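Local coordinates for hypothetical protein AF1704 (Archaeoglobus fulgidus, PDB 1ZBM) that probably converts cyclic dehypoxanthine futalosine into 1,4-dihydroxy-6-naphthoate, a lyase step on the way to menaquinone, at residues F55-E60 with A187-L192; Y76-A81 with L183-I188. All coordinates share one frame; numbering follows the deposited sequence.

Contact 1 (F55-E60 with A187-L192); sequences FNAEYE and AIRRDL
Glu60 O takes the backbone N-H of Arg189 in an almost straight hydrogen bond (2.8 Å from Arg189 N to Glu60 O, N-H...O 173°), and the same oxygen receives a CA-H...O contact from Ile188. The Arg189 side chain then runs back along the loop 55-60. Its chain bends at the third torsion (chi3 64°), which brings the guanidinium round to the carbonyls of the loop. There NH1 donates to Ala57 O at 3.1 Å, a bent bond whose acceptor lies out of the guanidinium plane, while Arg189 CD packs on the methyl of Ala57, 3.9 Å from its CB. At another edge of the group, NE binds Asp191 OD1 at 2.6 Å on the syn side of the carboxylate. Glu60 supplies a second acid: its CG lies over one guanidinium face, offset toward the rim, and OE2 forms a longer salt bridge of 3.5 Å with Arg189 NH2, the two planes turned 48° apart. The other carboxylate oxygen, Glu60 OE1, accepts from the backbone N of Arg13. Leu192, at the end of a type I turn begun by Arg189, crosses the Glu60 side chain at about a right angle, CD2 lying 3.5 Å from Glu60 CG. One arginine thus ties the loop before strand 61-65 to the turn after strand 181-189, and the carboxylates of Glu60 and Asp191 probably balance its charge.

Contact 2 (Y76-A81 with L183-I188); sequences YRILSA and LGLNAI
The Arg77 guanidinium has the Ile188 CG2 methyl centred over one face, 3.9 Å from Arg77 CZ, whereas the Tyr76 ring meets strand 181-189 with its edge, CD1 standing 3.5 Å from Ile188 C. Arg77 runs extended from CG to NE alongside Ile188, and its NH2 is hydrogen-bonded to Gln197 OE1. An alanine at Arg77 would probably strip the Ile188 CG2 methyl of its guanidinium cover, though not of Leu79, and leave Gln197 without this partner. With CG1 anti to the backbone N (chi1 -179°), the Ile188 CG2 methyl sits between N and the carbonyl carbon, where it meets both the guanidinium and Leu79 CD1 (3.7 Å). Beneath these side chains Arg77 and Ile188 form an antiparallel hydrogen-bonded pair, with Ile188 N 3.0 Å from Arg77 O and Arg77 N 3.1 Å from Ile188 O. The next pair, Ile78 with Ala187, is non-hydrogen-bonded, and Leu79 N reaches Asn186 O at 2.8 Å. A water completes the link between the same two residues, donating to Leu79 O and accepting from Asn186 N. On the face carrying Ile78 and Ala187, Ile78 CG1 approaches Leu185 CD1 at 4.3 Å. Strand 76-86 forms one edge of this mixed sheet, and strand 61-65 flanks 181-189 on its other side; helix 194-213 covers Leu79 and Asn186 through Phe200 and Met204, while Tyr69 of helix 66-69 packs on Ile78 and Leu185.

Contacts 1 and 2 follow one another along strand 181-189, sharing Ala187 and Ile188, with centres about 11 Å apart. Tyr76 joins them: its OH lies 2.7 Å from Tyr59 O, probably as a hydrogen bond, and its CD1 packs 3.3 Å from Arg189 N. Contact 2 holds the edge strand to the sheet, and contact 1 fastens the loop 55-60 at the C-terminal end of strand 181-189. The predicted substrate-binding Thr114 is nearer contact 2, its side chain about 7 Å from that of Leu185, against about 12 Å from that of Ala187 in contact 1. Leu183 O also accepts from Thr114 OG1, which links strand 181-189 directly to the probable pocket.

Contact 1 (F55-E60 with A187-L192)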
loop_
_atom_site.group_PDB
_atom_site.type_symbol
_atom_site.label_atom_id
_atom_site.label_comp_id
_atom_site.label_asym_id
_atom_site.label_seq_id
_atom_site.Cartn_x
_atom_site.Cartn_y
_atom_site.Cartn_z
ATOM N N PHE A 55 -3.655 -14.855 -5.062
ATOM C CA PHE A 55 -3.130 -15.918 -5.918
ATOM C C PHE A 55 -4.209 -16.945 -6.235
ATOM O O PHE A 55 -3.996 -17.840 -7.043
ATOM C CB PHE A 55 -1.948 -16.604 -5.232
ATOM C CG PHE A 55 -0.668 -15.836 -5.338
ATOM C CD1 PHE A 55 0.128 -15.933 -6.480
ATOM C CD2 PHE A 55 -0.279 -14.977 -4.314
ATOM C CE1 PHE A 55 1.291 -15.175 -6.601
ATOM C CE2 PHE A 55 0.878 -14.215 -4.422
ATOM C CZ PHE A 55 1.669 -14.313 -5.562
ATOM N N ASN A 56 -5.355 -16.807 -5.580
ATOM C CA ASN A 56 -6.474 -17.695 -5.796
ATOM C C ASN A 56 -7.663 -16.925 -6.406
ATOM O O ASN A 56 -8.736 -17.493 -6.647
ATOM C CB ASN A 56 -6.883 -18.357 -4.471
ATOM C CG ASN A 56 -5.803 -19.290 -3.912
ATOM O OD1 ASN A 56 -5.566 -20.381 -4.440
ATOM N ND2 ASN A 56 -5.144 -18.857 -2.843
ATOM N N ALA A 57 -7.469 -15.634 -6.670
ATOM C CA ALA A 57 -8.526 -14.795 -7.250
ATOM C C ALA A 57 -9.757 -14.876 -6.357
ATOM O O ALA A 57 -10.880 -15.067 -6.829
ATOM C CB ALA A 57 -8.865 -15.262 -8.660
ATOM N N GLU A 58 -9.519 -14.720 -5.058
ATOM C CA GLU A 58 -10.560 -14.799 -4.047
ATOM C C GLU A 58 -11.631 -13.722 -4.146
ATOM O O GLU A 58 -12.820 -14.025 -4.158
ATOM C CB GLU A 58 -9.922 -14.746 -2.662
ATOM C CG GLU A 58 -10.895 -15.026 -1.530
ATOM C CD GLU A 58 -10.816 -16.458 -1.035
ATOM O OE1 GLU A 58 -9.908 -16.756 -0.219
ATOM O OE2 GLU A 58 -11.648 -17.294 -1.472
ATOM N N TYR A 59 -11.220 -12.462 -4.207
ATOM C CA TYR A 59 -12.194 -11.380 -4.264
ATOM C C TYR A 59 -12.327 -10.740 -5.643
ATOM O O TYR A 59 -11.434 -10.849 -6.484
ATOM C CB TYR A 59 -11.832 -10.308 -3.233
ATOM C CG TYR A 59 -11.512 -10.870 -1.870
ATOM C CD1 TYR A 59 -12.488 -11.506 -1.101
ATOM C CD2 TYR A 59 -10.227 -10.778 -1.348
ATOM C CE1 TYR A 59 -12.184 -12.034 0.155
ATOM C CE2 TYR A 59 -9.915 -11.298 -0.102
ATOM C CZ TYR A 59 -10.887 -11.924 0.646
ATOM O OH TYR A 59 -10.560 -12.440 1.881
ATOM N N GLU A 60 -13.462 -10.086 -5.867
ATOM C CA GLU A 60 -13.706 -9.399 -7.126
ATOM C C GLU A 60 -12.803 -8.177 -7.206
ATOM O O GLU A 60 -12.252 -7.875 -8.259
ATOM C CB GLU A 60 -15.161 -8.941 -7.228
ATOM C CG GLU A 60 -16.138 -10.011 -7.650
ATOM C CD GLU A 60 -16.618 -10.888 -6.511
ATOM O OE1 GLU A 60 -16.296 -10.602 -5.332
ATOM O OE2 GLU A 60 -17.337 -11.867 -6.806
ATOM N N ALA A 187 -6.868 -3.589 -7.354
ATOM C CA ALA A 187 -6.958 -4.584 -8.406
ATOM C C ALA A 187 -8.365 -5.168 -8.569
ATOM O O ALA A 187 -9.025 -5.514 -7.582
ATOM C CB ALA A 187 -5.962 -5.700 -8.121
ATOM N N ILE A 188 -8.813 -5.286 -9.818
ATOM C CA ILE A 188 -10.134 -5.841 -10.109
ATOM C C ILE A 188 -10.020 -7.071 -11.017
ATOM O O ILE A 188 -9.375 -7.023 -12.061
ATOM C CB ILE A 188 -11.080 -4.760 -10.743
ATOM C CG1 ILE A 188 -12.470 -5.351 -11.012
ATOM C CG2 ILE A 188 -10.491 -4.217 -12.016
ATOM C CD1 ILE A 188 -13.500 -4.300 -11.359
ATOM N N ARG A 189 -10.651 -8.169 -10.592
ATOM C CA ARG A 189 -10.617 -9.436 -11.316
ATOM C C ARG A 189 -11.009 -9.206 -12.775
ATOM O O ARG A 189 -11.881 -8.390 -13.066
ATOM C CB ARG A 189 -11.548 -10.454 -10.624
ATOM C CG ARG A 189 -11.061 -11.920 -10.671
ATOM C CD ARG A 189 -11.719 -12.822 -9.603
ATOM N NE ARG A 189 -13.160 -12.971 -9.796
ATOM C CZ ARG A 189 -14.011 -13.394 -8.860
ATOM N NH1 ARG A 189 -13.574 -13.719 -7.645
ATOM N NH2 ARG A 189 -15.309 -13.472 -9.138
ATOM N N ARG A 190 -10.362 -9.907 -13.699
ATOM C CA ARG A 190 -10.648 -9.705 -15.114
ATOM C C ARG A 190 -11.929 -10.352 -15.632
ATOM O O ARG A 190 -12.384 -10.026 -16.731
ATOM C CB ARG A 190 -9.456 -10.183 -15.951
ATOM C CG ARG A 190 -8.169 -9.371 -15.763
ATOM C CD ARG A 190 -7.001 -10.040 -16.486
ATOM N NE ARG A 190 -5.726 -9.355 -16.294
ATOM C CZ ARG A 190 -5.385 -8.219 -16.894
ATOM N NH1 ARG A 190 -6.223 -7.625 -17.732
ATOM N NH2 ARG A 190 -4.193 -7.687 -16.660
ATOM N N ASP A 191 -12.519 -11.258 -14.853
ATOM C CA ASP A 191 -13.745 -11.939 -15.281
ATOM C C ASP A 191 -15.040 -11.169 -15.003
ATOM O O ASP A 191 -16.133 -11.653 -15.316
ATOM C CB ASP A 191 -13.847 -13.312 -14.616
ATOM C CG ASP A 191 -14.194 -13.213 -13.152
ATOM O OD1 ASP A 191 -13.352 -12.733 -12.370
ATOM O OD2 ASP A 191 -15.321 -13.598 -12.780
ATOM N N LEU A 192 -14.929 -9.985 -14.412
ATOM C CA LEU A 192 -16.112 -9.177 -14.115
ATOM C C LEU A 192 -16.541 -8.424 -15.363
ATOM O O LEU A 192 -15.704 -8.028 -16.172
ATOM C CB LEU A 192 -15.806 -8.174 -13.009
ATOM C CG LEU A 192 -15.272 -8.762 -11.703
ATOM C CD1 LEU A 192 -15.063 -7.633 -10.709
ATOM C CD2 LEU A 192 -16.260 -9.795 -11.151
#

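Contact 2 (Y76-A81 with L183-I188)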
loop_
_atom_site.group_PDB
_atom_site.type_symbol
_atom_site.label_atom_id
_atom_site.label_comp_id
_atom_site.label_asym_id
_atom_site.label_seq_id
_atom_site.Cartn_x
_atom_site.Cartn_y
_atom_site.Cartn_z
ATOM N N TYR A 76 -5.980 -10.561 -12.712
ATOM C CA TYR A 76 -6.344 -9.235 -12.232
ATOM C C TYR A 76 -5.779 -8.117 -13.093
ATOM O O TYR A 76 -4.753 -8.294 -13.744
ATOM C CB TYR A 76 -5.817 -9.051 -10.805
ATOM C CG TYR A 76 -6.619 -9.741 -9.717
ATOM C CD1 TYR A 76 -7.814 -9.190 -9.252
ATOM C CD2 TYR A 76 -6.181 -10.939 -9.153
ATOM C CE1 TYR A 76 -8.556 -9.811 -8.251
ATOM C CE2 TYR A 76 -6.913 -11.572 -8.154
ATOM C CZ TYR A 76 -8.103 -11.002 -7.708
ATOM O OH TYR A 76 -8.845 -11.635 -6.750
ATOM N N ARG A 77 -6.449 -6.969 -13.109
ATOM C CA ARG A 77 -5.926 -5.818 -13.838
ATOM C C ARG A 77 -5.957 -4.641 -12.874
ATOM O O ARG A 77 -6.736 -4.634 -11.917
ATOM C CB ARG A 77 -6.746 -5.499 -15.085
ATOM C CG ARG A 77 -8.019 -4.739 -14.851
ATOM C CD ARG A 77 -8.605 -4.318 -16.184
ATOM N NE ARG A 77 -9.950 -3.777 -16.042
ATOM C CZ ARG A 77 -10.230 -2.593 -15.511
ATOM N NH1 ARG A 77 -9.251 -1.810 -15.063
ATOM N NH2 ARG A 77 -11.494 -2.189 -15.438
ATOM N N ILE A 78 -5.105 -3.653 -13.115
ATOM C CA ILE A 78 -5.033 -2.496 -12.239
ATOM C C ILE A 78 -6.201 -1.550 -12.433
ATOM O O ILE A 78 -6.517 -1.159 -13.555
ATOM C CB ILE A 78 -3.738 -1.710 -12.454
ATOM C CG1 ILE A 78 -2.535 -2.655 -12.344
ATOM C CG2 ILE A 78 -3.627 -0.619 -11.395
ATOM C CD1 ILE A 78 -1.256 -2.088 -12.936
ATOM N N LEU A 79 -6.857 -1.191 -11.334
ATOM C CA LEU A 79 -7.989 -0.263 -11.408
ATOM C C LEU A 79 -7.434 1.165 -11.418
ATOM O O LEU A 79 -6.507 1.479 -10.680
ATOM C CB LEU A 79 -8.905 -0.484 -10.211
ATOM C CG LEU A 79 -10.293 0.116 -10.335
ATOM C CD1 LEU A 79 -11.123 -0.642 -11.381
ATOM C CD2 LEU A 79 -10.966 0.028 -8.958
ATOM N N SER A 80 -7.994 2.037 -12.241
ATOM C CA SER A 80 -7.467 3.399 -12.317
ATOM C C SER A 80 -7.474 4.159 -10.989
ATOM O O SER A 80 -6.657 5.050 -10.792
ATOM C CB SER A 80 -8.229 4.191 -13.374
ATOM O OG SER A 80 -8.139 3.528 -14.642
ATOM N N ALA A 81 -8.366 3.785 -10.075
ATOM C CA ALA A 81 -8.472 4.446 -8.782
ATOM C C ALA A 81 -8.186 3.522 -7.600
ATOM O O ALA A 81 -8.529 2.335 -7.620
ATOM C CB ALA A 81 -9.864 5.048 -8.627
ATOM N N LEU A 183 3.163 2.062 -4.838
ATOM C CA LEU A 183 3.273 1.178 -3.673
ATOM C C LEU A 183 2.128 0.178 -3.551
ATOM O O LEU A 183 2.346 -1.030 -3.626
ATOM C CB LEU A 183 3.365 2.008 -2.394
ATOM C CG LEU A 183 4.591 2.908 -2.306
ATOM C CD1 LEU A 183 4.395 3.897 -1.186
ATOM C CD2 LEU A 183 5.847 2.057 -2.085
ATOM N N GLY A 184 0.920 0.689 -3.340
ATOM C CA GLY A 184 -0.240 -0.168 -3.221
ATOM C C GLY A 184 -1.149 0.096 -4.401
ATOM O O GLY A 184 -1.200 1.218 -4.903
ATOM N N LEU A 185 -1.868 -0.918 -4.856
ATOM C CA LEU A 185 -2.758 -0.740 -5.999
ATOM C C LEU A 185 -4.143 -1.328 -5.759
ATOM O O LEU A 185 -4.330 -2.211 -4.920
ATOM C CB LEU A 185 -2.158 -1.424 -7.228
ATOM C CG LEU A 185 -0.740 -1.092 -7.690
ATOM C CD1 LEU A 185 -0.307 -2.134 -8.711
ATOM C CD2 LEU A 185 -0.679 0.305 -8.285
ATOM N N ASN A 186 -5.120 -0.838 -6.502
ATOM C CA ASN A 186 -6.440 -1.411 -6.385
ATOM C C ASN A 186 -6.548 -2.323 -7.599
ATOM O O ASN A 186 -6.329 -1.890 -8.724
ATOM C CB ASN A 186 -7.532 -0.344 -6.409
ATOM C CG ASN A 186 -8.455 -0.451 -5.216
ATOM O OD1 ASN A 186 -9.599 0.015 -5.245
ATOM N ND2 ASN A 186 -7.960 -1.065 -4.149
ATOM N N ALA A 187 -6.868 -3.589 -7.354
ATOM C CA ALA A 187 -6.958 -4.584 -8.406
ATOM C C ALA A 187 -8.365 -5.168 -8.569
ATOM O O ALA A 187 -9.025 -5.514 -7.582
ATOM C CB ALA A 187 -5.962 -5.700 -8.121
ATOM N N ILE A 188 -8.813 -5.286 -9.818
ATOM C CA ILE A 188 -10.134 -5.841 -10.109
ATOM C C ILE A 188 -10.020 -7.071 -11.017
ATOM O O ILE A 188 -9.375 -7.023 -12.061
ATOM C CB ILE A 188 -11.080 -4.760 -10.743
ATOM C CG1 ILE A 188 -12.470 -5.351 -11.012
ATOM C CG2 ILE A 188 -10.491 -4.217 -12.016
ATOM C CD1 ILE A 188 -13.500 -4.300 -11.359
HETATM O O HOH W 1 -5.145 1.176 -8.320
#